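Local coordinates for protein xyloglucanase (Paenibacillus pabuli, PDB 2JEP) that probably hydrolyses xyloglucan of plant cell walls as an endo-acting glycoside hydrolase of family 5, at residues Asn218-Ile231 against Ile252-Tyr265. Numbering follows the deposited sequence. Where two conformers were deposited one is given.
Sequences NARWLLVPGWNTNI and IPSSQKRIMISAHY. With EDO (1,2-ethanediol), chain D.
Leu222 O is gripped twice from the neighbouring strand: Met260 N donates a nearly straight hydrogen bond to it (2.8 Å, 166°), and the CA-H of Ile259 adds a CA-H...O contact to the same oxygen. Val224 O repeats the pattern with Ser262 N at 2.8 Å, so the parallel strands 222-225 and 259-265 are held in register. Beta-branched Val224, Ile259 and Ile261 suit the extended backbone and pack on one face; on the other, Leu223 CD1 lies against Met260 CB at 3.6 Å.

Just before strand 222-225, Trp221 offers a broad flat surface to two flexible chains. Arg258 turns at chi2 (-67°), bringing CD over the six-membered ring, 3.6 Å from its centroid, with the guanidinium nearly parallel to the indole; NH1 bonds Gln256 OE1 and Lys257 O. Met260 CE rests on the opposite indole face, toward its rim. Cutting Trp221 back to an alanine would probably leave a gap between the Arg258 and Met260 side chains and let Arg258 shift.

At the other end Thr229 O accepts His264 N on a lone pair, at 2.9 Å. Thr229, with a methyl and a hydroxyl on one CB, sets CG2 over the centre of the imidazole, 3.7 Å from its centroid, in a CH-pi contact, while Glu182 holds ND1. These are neighbouring strands of a TIM barrel, joined by a beta-alpha-beta crossover; their C-terminal ends contribute to the rim at which family 5 enzymes carry the active site.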
ATOM      1  N   ASN A 218      21.333   0.051   0.140  1.00 10.65           N
ATOM      2  CA  ASN A 218      21.737   0.917  -0.933  1.00 11.14           C
ATOM      3  C   ASN A 218      21.291   0.418  -2.302  1.00 10.03           C
ATOM      4  O   ASN A 218      21.361   1.167  -3.278  1.00 10.44           O
ATOM      5  CB  ASN A 218      23.239   1.225  -0.861  1.00 11.54           C
ATOM      6  CG  ASN A 218      24.101   0.052  -1.199  1.00 13.47           C
ATOM      7  OD1 ASN A 218      23.643  -1.065  -1.278  1.00 15.33           O
ATOM      8  ND2 ASN A 218      25.393   0.316  -1.411  1.00 17.76           N
ATOM      9  N   ALA A 219      20.781  -0.822  -2.361  1.00  9.98           N
ATOM     10  CA  ALA A 219      20.398  -1.426  -3.635  1.00 10.08           C
ATOM     11  C   ALA A 219      18.938  -1.800  -3.775  1.00 10.06           C
ATOM     12  O   ALA A 219      18.472  -2.024  -4.880  1.00 10.45           O
ATOM     13  CB  ALA A 219      21.264  -2.673  -3.900  1.00 11.67           C
ATOM     14  N   ARG A 220      18.208  -1.897  -2.664  1.00  9.34           N
ATOM     15  CA  ARG A 220      16.864  -2.463  -2.722  1.00  9.33           C
ATOM     16  C   ARG A 220      15.864  -1.523  -3.396  1.00  9.28           C
ATOM     17  O   ARG A 220      16.106  -0.330  -3.553  1.00  8.99           O
ATOM     18  CB  ARG A 220      16.385  -2.889  -1.348  1.00  9.79           C
ATOM     19  CG  ARG A 220      15.857  -1.789  -0.484  1.00 10.04           C
ATOM     20  CD  ARG A 220      15.221  -2.301   0.822  1.00  9.01           C
ATOM     21  NE  ARG A 220      16.223  -2.891   1.704  1.00  9.25           N
ATOM     22  CZ  ARG A 220      16.524  -4.179   1.804  1.00  9.33           C
ATOM     23  NH1 ARG A 220      15.868  -5.108   1.141  1.00  9.21           N
ATOM     24  NH2 ARG A 220      17.534  -4.535   2.573  1.00  9.94           N
ATOM     25  N   TRP A 221      14.718  -2.078  -3.774  1.00  8.76           N
ATOM     26  CA  TRP A 221      13.634  -1.271  -4.295  1.00  9.27           C
ATOM     27  C   TRP A 221      12.951  -0.479  -3.187  1.00  7.99           C
ATOM     28  O   TRP A 221      12.676  -0.994  -2.097  1.00  8.20           O
ATOM     29  CB  TRP A 221      12.617  -2.166  -4.988  1.00  9.91           C
ATOM     30  CG  TRP A 221      13.132  -2.773  -6.236  1.00 10.61           C
ATOM     31  CD1 TRP A 221      13.754  -3.989  -6.379  1.00 12.44           C
ATOM     32  CD2 TRP A 221      13.071  -2.202  -7.537  1.00 10.61           C
ATOM     33  NE1 TRP A 221      14.089  -4.185  -7.693  1.00 12.14           N
ATOM     34  CE2 TRP A 221      13.686  -3.103  -8.426  1.00 10.67           C
ATOM     35  CE3 TRP A 221      12.597  -0.994  -8.033  1.00 10.15           C
ATOM     36  CZ2 TRP A 221      13.795  -2.846  -9.801  1.00 12.26           C
ATOM     37  CZ3 TRP A 221      12.721  -0.738  -9.396  1.00 11.73           C
ATOM     38  CH2 TRP A 221      13.316  -1.665 -10.254  1.00 11.82           C
ATOM     39  N   LEU A 222      12.649   0.782  -3.499  1.00  8.14           N
ATOM     40  CA  LEU A 222      11.977   1.695  -2.588  1.00  8.11           C
ATOM     41  C   LEU A 222      10.734   2.244  -3.269  1.00  7.65           C
ATOM     42  O   LEU A 222      10.802   2.710  -4.406  1.00  9.80           O
ATOM     43  CB  LEU A 222      12.906   2.853  -2.251  1.00  8.14           C
ATOM     44  CG  LEU A 222      14.273   2.485  -1.653  1.00  8.10           C
ATOM     45  CD1 LEU A 222      15.094   3.749  -1.390  1.00  9.18           C
ATOM     46  CD2 LEU A 222      14.128   1.659  -0.408  1.00  8.44           C
ATOM     47  N   LEU A 223       9.602   2.176  -2.569  1.00  6.18           N
ATOM     48  CA  LEU A 223       8.295   2.539  -3.098  1.00  6.62           C
ATOM     49  C   LEU A 223       7.867   3.877  -2.489  1.00  6.54           C
ATOM     50  O   LEU A 223       7.910   4.026  -1.270  1.00  6.61           O
ATOM     51  CB  LEU A 223       7.292   1.442  -2.735  1.00  6.77           C
ATOM     52  CG  LEU A 223       5.814   1.612  -3.084  1.00  7.07           C
ATOM     53  CD1 LEU A 223       5.655   1.698  -4.604  1.00  6.70           C
ATOM     54  CD2 LEU A 223       4.975   0.495  -2.534  1.00  8.32           C
ATOM     55  N   VAL A 224       7.479   4.831  -3.344  1.00  6.64           N
ATOM     56  CA  VAL A 224       7.087   6.160  -2.912  1.00  6.67           C
ATOM     57  C   VAL A 224       5.753   6.542  -3.556  1.00  6.38           C
ATOM     58  O   VAL A 224       5.529   6.263  -4.733  1.00  6.68           O
ATOM     59  CB  VAL A 224       8.163   7.242  -3.221  1.00  6.74           C
ATOM     60  CG1 VAL A 224       9.459   6.874  -2.513  1.00  7.50           C
ATOM     61  CG2 VAL A 224       8.393   7.437  -4.720  1.00  8.37           C
ATOM     62  N   PRO A 225       4.868   7.199  -2.791  1.00  6.19           N
ATOM     63  CA  PRO A 225       3.658   7.727  -3.357  1.00  6.36           C
ATOM     64  C   PRO A 225       3.721   9.205  -3.680  1.00  6.31           C
ATOM     65  O   PRO A 225       4.613   9.907  -3.226  1.00  7.24           O
ATOM     66  CB  PRO A 225       2.669   7.528  -2.208  1.00  6.77           C
ATOM     67  CG  PRO A 225       3.506   7.888  -1.001  1.00  6.58           C
ATOM     68  CD  PRO A 225       4.904   7.405  -1.333  1.00  6.44           C
ATOM     69  N   GLY A 226       2.719   9.653  -4.429  1.00  6.36           N
ATOM     70  CA  GLY A 226       2.363  11.058  -4.476  1.00  6.64           C
ATOM     71  C   GLY A 226       1.214  11.369  -3.531  1.00  6.64           C
ATOM     72  O   GLY A 226       0.959  10.656  -2.567  1.00  8.59           O
ATOM     73  N   TRP A 227       0.541  12.480  -3.791  1.00  6.44           N
ATOM     74  CA  TRP A 227      -0.460  13.039  -2.895  1.00  6.72           C
ATOM     75  C   TRP A 227      -1.643  12.096  -2.687  1.00  7.29           C
ATOM     76  O   TRP A 227      -2.359  11.770  -3.640  1.00  7.40           O
ATOM     77  CB  TRP A 227      -0.966  14.349  -3.497  1.00  7.14           C
ATOM     78  CG  TRP A 227      -1.890  15.133  -2.639  1.00  6.86           C
ATOM     79  CD1 TRP A 227      -3.251  15.134  -2.664  1.00  7.78           C
ATOM     80  CD2 TRP A 227      -1.507  16.115  -1.672  1.00  6.80           C
ATOM     81  NE1 TRP A 227      -3.738  16.046  -1.772  1.00  8.00           N
ATOM     82  CE2 TRP A 227      -2.692  16.660  -1.138  1.00  7.33           C
ATOM     83  CE3 TRP A 227      -0.273  16.588  -1.202  1.00  7.65           C
ATOM     84  CZ2 TRP A 227      -2.689  17.654  -0.171  1.00  8.15           C
ATOM     85  CZ3 TRP A 227      -0.266  17.571  -0.248  1.00  8.02           C
ATOM     86  CH2 TRP A 227      -1.466  18.096   0.266  1.00  8.21           C
ATOM     87  N   ASN A 228      -1.844  11.686  -1.435  1.00  7.13           N
ATOM     88  CA  ASN A 228      -2.992  10.851  -1.054  1.00  7.16           C
ATOM     89  C   ASN A 228      -3.121   9.589  -1.895  1.00  7.10           C
ATOM     90  O   ASN A 228      -4.225   9.078  -2.050  1.00  7.86           O
ATOM     91  CB  ASN A 228      -4.311  11.614  -1.074  1.00  7.69           C
ATOM     92  CG  ASN A 228      -5.340  10.961  -0.199  1.00  8.84           C
ATOM     93  OD1 ASN A 228      -4.995  10.274   0.784  1.00  9.07           O
ATOM     94  ND2 ASN A 228      -6.608  11.195  -0.513  1.00 10.62           N
ATOM     95  N   THR A 229      -2.008   9.066  -2.389  1.00  6.67           N
ATOM     96  CA  THR A 229      -1.994   7.889  -3.272  1.00  6.28           C
ATOM     97  C   THR A 229      -2.987   8.025  -4.443  1.00  7.16           C
ATOM     98  O   THR A 229      -3.475   7.036  -4.979  1.00  7.47           O
ATOM     99  CB  THR A 229      -2.150   6.552  -2.533  1.00  6.24           C
ATOM    100  OG1 THR A 229      -3.398   6.489  -1.858  1.00  7.13           O
ATOM    101  CG2 THR A 229      -1.001   6.312  -1.561  1.00  7.10           C
ATOM    102  N   ASN A 230      -3.234   9.271  -4.852  1.00  7.29           N
ATOM    103  CA  ASN A 230      -4.245   9.557  -5.870  1.00  7.50           C
ATOM    104  C   ASN A 230      -3.599   9.603  -7.255  1.00  7.40           C
ATOM    105  O   ASN A 230      -2.697  10.426  -7.500  1.00  8.05           O
ATOM    106  CB  ASN A 230      -4.887  10.905  -5.525  1.00  8.20           C
ATOM    107  CG  ASN A 230      -5.957  11.324  -6.482  1.00  9.57           C
ATOM    108  OD1 ASN A 230      -5.699  11.723  -7.588  1.00  9.52           O
ATOM    109  ND2 ASN A 230      -7.181  11.265  -6.021  1.00 15.85           N
ATOM    110  N   ILE A 231      -4.094   8.776  -8.175  1.00  7.20           N
ATOM    111  CA  ILE A 231      -3.511   8.729  -9.523  1.00  7.70           C
ATOM    112  C   ILE A 231      -3.486  10.103 -10.205  1.00  8.59           C
ATOM    113  O   ILE A 231      -2.438  10.560 -10.650  1.00  8.27           O
ATOM    114  CB  ILE A 231      -4.236   7.684 -10.400  1.00  7.56           C
ATOM    115  CG1 ILE A 231      -3.849   6.261  -9.931  1.00  8.50           C
ATOM    116  CG2 ILE A 231      -3.900   7.876 -11.879  1.00  8.62           C
ATOM    117  CD1 ILE A 231      -4.645   5.121 -10.593  1.00  9.10           C
ATOM    118  N   ILE A 252      23.901  -0.563  -9.351  1.00 12.86           N
ATOM    119  CA  ILE A 252      22.678  -0.342 -10.111  1.00 13.26           C
ATOM    120  C   ILE A 252      23.063   0.400 -11.405  1.00 13.59           C
ATOM    121  O   ILE A 252      23.666   1.474 -11.369  1.00 14.99           O
ATOM    122  CB  ILE A 252      21.644   0.486  -9.329  1.00 11.65           C
ATOM    123  CG1 ILE A 252      21.286  -0.185  -8.007  1.00 12.03           C
ATOM    124  CG2 ILE A 252      20.384   0.715 -10.198  1.00 12.92           C
ATOM    125  CD1 ILE A 252      20.668   0.768  -7.053  1.00 14.07           C
ATOM    126  N   PRO A 253      22.657  -0.127 -12.545  1.00 14.86           N
ATOM    127  CA  PRO A 253      22.990   0.575 -13.782  1.00 15.41           C
ATOM    128  C   PRO A 253      22.457   1.997 -13.826  1.00 15.56           C
ATOM    129  O   PRO A 253      21.316   2.208 -13.419  1.00 14.05           O
ATOM    130  CB  PRO A 253      22.306  -0.274 -14.855  1.00 16.49           C
ATOM    131  CG  PRO A 253      22.163  -1.572 -14.268  1.00 15.44           C
ATOM    132  CD  PRO A 253      21.924  -1.370 -12.808  1.00 13.69           C
ATOM    133  N   SER A 254      23.236   2.954 -14.330  1.00 15.75           N
ATOM    134  CA  SER A 254      22.793   4.349 -14.446  1.00 15.74           C
ATOM    135  C   SER A 254      21.427   4.494 -15.102  1.00 15.95           C
ATOM    136  O   SER A 254      20.668   5.371 -14.735  1.00 17.31           O
ATOM    137  CB  SER A 254      23.798   5.235 -15.237  1.00 17.20           C
ATOM    138  OG  SER A 254      24.642   5.976 -14.387  1.00 19.50           O
ATOM    139  N   SER A 255      21.153   3.619 -16.071  1.00 14.04           N
ATOM    140  CA  SER A 255      19.965   3.717 -16.918  0.75 14.42           C
ATOM    141  C   SER A 255      18.735   3.104 -16.255  1.00 13.88           C
ATOM    142  O   SER A 255      17.645   3.164 -16.821  1.00 15.46           O
ATOM    143  CB  SER A 255      20.213   2.989 -18.237  0.75 14.73           C
ATOM    144  OG  SER A 255      20.488   1.626 -17.976  0.75 12.91           O
ATOM    145  N   GLN A 256      18.907   2.491 -15.074  1.00 13.67           N
ATOM    146  CA  GLN A 256      17.775   1.849 -14.371  1.00 13.92           C
ATOM    147  C   GLN A 256      17.410   2.590 -13.124  1.00 12.07           C
ATOM    148  O   GLN A 256      18.191   3.399 -12.614  1.00 12.72           O
ATOM    149  CB  GLN A 256      18.111   0.413 -13.989  1.00 13.93           C
ATOM    150  CG  GLN A 256      18.233  -0.511 -15.197  1.00 15.52           C
ATOM    151  CD  GLN A 256      18.490  -1.942 -14.832  1.00 16.53           C
ATOM    152  OE1 GLN A 256      18.371  -2.348 -13.678  1.00 19.58           O
ATOM    153  NE2 GLN A 256      18.903  -2.729 -15.830  1.00 22.03           N
ATOM    154  N   LYS A 257      16.165   2.357 -12.678  1.00 11.44           N
ATOM    155  CA  LYS A 257      15.661   2.893 -11.414  0.50 10.55           C
ATOM    156  C   LYS A 257      15.627   1.798 -10.360  1.00  9.72           C
ATOM    157  O   LYS A 257      15.497   0.617 -10.693  1.00 10.99           O
ATOM    158  CB  LYS A 257      14.238   3.435 -11.582  0.50 10.39           C
ATOM    159  CG  LYS A 257      13.998   4.273 -12.830  0.50 10.54           C
ATOM    160  CD  LYS A 257      14.869   5.495 -12.863  0.50 10.54           C
ATOM    161  CE  LYS A 257      14.553   6.385 -14.063  0.50 12.23           C
ATOM    162  NZ  LYS A 257      15.039   5.806 -15.349  0.50 13.51           N
ATOM    163  N   ARG A 258      15.740   2.194  -9.094  1.00  9.43           N
ATOM    164  CA  ARG A 258      15.372   1.289  -7.996  1.00  9.14           C
ATOM    165  C   ARG A 258      14.337   1.976  -7.105  1.00  8.71           C
ATOM    166  O   ARG A 258      14.312   1.814  -5.871  1.00  9.00           O
ATOM    167  CB  ARG A 258      16.583   0.814  -7.178  1.00  9.76           C
ATOM    168  CG  ARG A 258      17.417  -0.250  -7.918  1.00 10.63           C
ATOM    169  CD  ARG A 258      16.652  -1.556  -8.078  1.00 11.16           C
ATOM    170  NE  ARG A 258      17.451  -2.600  -8.714  1.00 12.15           N
ATOM    171  CZ  ARG A 258      17.647  -2.683 -10.034  1.00 13.42           C
ATOM    172  NH1 ARG A 258      17.088  -1.840 -10.900  1.00 13.46           N
ATOM    173  NH2 ARG A 258      18.429  -3.636 -10.502  1.00 15.74           N
ATOM    174  N   ILE A 259      13.474   2.745  -7.774  1.00  8.20           N
ATOM    175  CA  ILE A 259      12.335   3.388  -7.125  0.50  8.78           C
ATOM    176  C   ILE A 259      11.076   2.976  -7.865  1.00  8.17           C
ATOM    177  O   ILE A 259      11.072   2.869  -9.087  1.00  9.09           O
ATOM    178  CB  ILE A 259      12.489   4.917  -7.081  0.50  8.98           C
ATOM    179  CG1 ILE A 259      13.697   5.285  -6.219  0.50 10.19           C
ATOM    180  CG2 ILE A 259      11.210   5.583  -6.535  0.50  9.89           C
ATOM    181  CD1 ILE A 259      14.065   6.718  -6.301  0.50 13.17           C
ATOM    182  N   MET A 260      10.031   2.677  -7.095  1.00  8.44           N
ATOM    183  CA  MET A 260       8.705   2.317  -7.610  1.00  9.10           C
ATOM    184  C   MET A 260       7.723   3.387  -7.137  1.00  7.78           C
ATOM    185  O   MET A 260       7.964   4.030  -6.111  1.00  7.29           O
ATOM    186  CB  MET A 260       8.222   0.993  -7.017  1.00 10.77           C
ATOM    187  CG  MET A 260       9.189  -0.142  -7.058  1.00 13.18           C
ATOM    188  SD  MET A 260       8.531  -1.569  -6.181  1.00 16.40           S
ATOM    189  CE  MET A 260       9.447  -2.929  -6.964  1.00 16.20           C
ATOM    190  N   ILE A 261       6.601   3.528  -7.845  1.00  7.28           N
ATOM    191  CA  ILE A 261       5.599   4.546  -7.533  1.00  7.28           C
ATOM    192  C   ILE A 261       4.309   3.884  -7.058  1.00  6.92           C
ATOM    193  O   ILE A 261       3.820   2.943  -7.671  1.00  7.10           O
ATOM    194  CB  ILE A 261       5.287   5.427  -8.755  1.00  7.48           C
ATOM    195  CG1 ILE A 261       6.572   5.985  -9.393  1.00  9.06           C
ATOM    196  CG2 ILE A 261       4.372   6.584  -8.384  1.00  8.70           C
ATOM    197  CD1 ILE A 261       7.464   6.806  -8.448  1.00  9.72           C
ATOM    198  N   SER A 262       3.793   4.385  -5.933  1.00  6.31           N
ATOM    199  CA  SER A 262       2.574   3.870  -5.314  1.00  6.33           C
ATOM    200  C   SER A 262       1.352   4.675  -5.684  1.00  6.44           C
ATOM    201  O   SER A 262       1.437   5.883  -5.717  1.00  7.54           O
ATOM    202  CB  SER A 262       2.736   3.963  -3.811  1.00  6.15           C
ATOM    203  OG  SER A 262       1.532   3.741  -3.124  1.00  7.43           O
ATOM    204  N   ALA A 263       0.231   3.991  -5.947  1.00  6.50           N
ATOM    205  CA  ALA A 263      -1.094   4.625  -5.952  1.00  6.28           C
ATOM    206  C   ALA A 263      -2.071   3.606  -5.383  1.00  6.19           C
ATOM    207  O   ALA A 263      -1.776   2.385  -5.361  1.00  7.00           O
ATOM    208  CB  ALA A 263      -1.533   5.082  -7.385  1.00  8.28           C
ATOM    209  N   HIS A 264      -3.201   4.106  -4.871  1.00  6.28           N
ATOM    210  CA  HIS A 264      -4.281   3.266  -4.361  1.00  5.97           C
ATOM    211  C   HIS A 264      -5.531   3.482  -5.199  1.00  6.77           C
ATOM    212  O   HIS A 264      -5.691   4.544  -5.772  1.00  8.47           O
ATOM    213  CB  HIS A 264      -4.567   3.581  -2.889  1.00  6.56           C
ATOM    214  CG  HIS A 264      -3.442   3.230  -1.962  1.00  6.57           C
ATOM    215  ND1 HIS A 264      -3.419   3.596  -0.631  1.00  6.16           N
ATOM    216  CD2 HIS A 264      -2.259   2.614  -2.205  1.00  6.12           C
ATOM    217  CE1 HIS A 264      -2.287   3.158  -0.086  1.00  6.53           C
ATOM    218  NE2 HIS A 264      -1.567   2.549  -1.016  1.00  5.99           N
ATOM    219  N   TYR A 265      -6.405   2.485  -5.256  1.00  7.07           N
ATOM    220  CA  TYR A 265      -7.548   2.565  -6.158  1.00  7.03           C
ATOM    221  C   TYR A 265      -8.795   1.956  -5.540  1.00  7.22           C
ATOM    222  O   TYR A 265      -8.851   0.749  -5.303  1.00  7.74           O
ATOM    223  CB  TYR A 265      -7.237   1.852  -7.469  1.00  7.66           C
ATOM    224  CG  TYR A 265      -8.208   2.170  -8.580  1.00  7.20           C
ATOM    225  CD1 TYR A 265      -8.106   3.359  -9.274  1.00  8.63           C
ATOM    226  CD2 TYR A 265      -9.269   1.319  -8.899  1.00  7.76           C
ATOM    227  CE1 TYR A 265      -9.009   3.663 -10.287  1.00  8.96           C
ATOM    228  CE2 TYR A 265     -10.159   1.629  -9.903  1.00  8.49           C
ATOM    229  CZ  TYR A 265     -10.019   2.797 -10.588  1.00  8.44           C
ATOM    230  OH  TYR A 265     -10.894   3.139 -11.606  1.00  9.47           O
TER
HETATM  231  C1  EDO D1397      21.747  -4.486  -8.487  1.00 26.20           C
HETATM  232  O1  EDO D1397      21.552  -4.436  -7.066  1.00 25.29           O
HETATM  233  C2  EDO D1397      21.345  -5.879  -8.975  1.00 26.01           C
HETATM  234  O2  EDO D1397      19.908  -5.974  -9.079  1.00 25.47           O
HETATM  235  O   HOH W   1      18.805  -4.080  -6.581  1.00 14.47           O
HETATM  236  O   HOH W   2       0.361   8.356  -5.389  1.00  7.30           O
HETATM  237  O   HOH W   3      -6.120   6.945  -7.217  1.00 10.13           O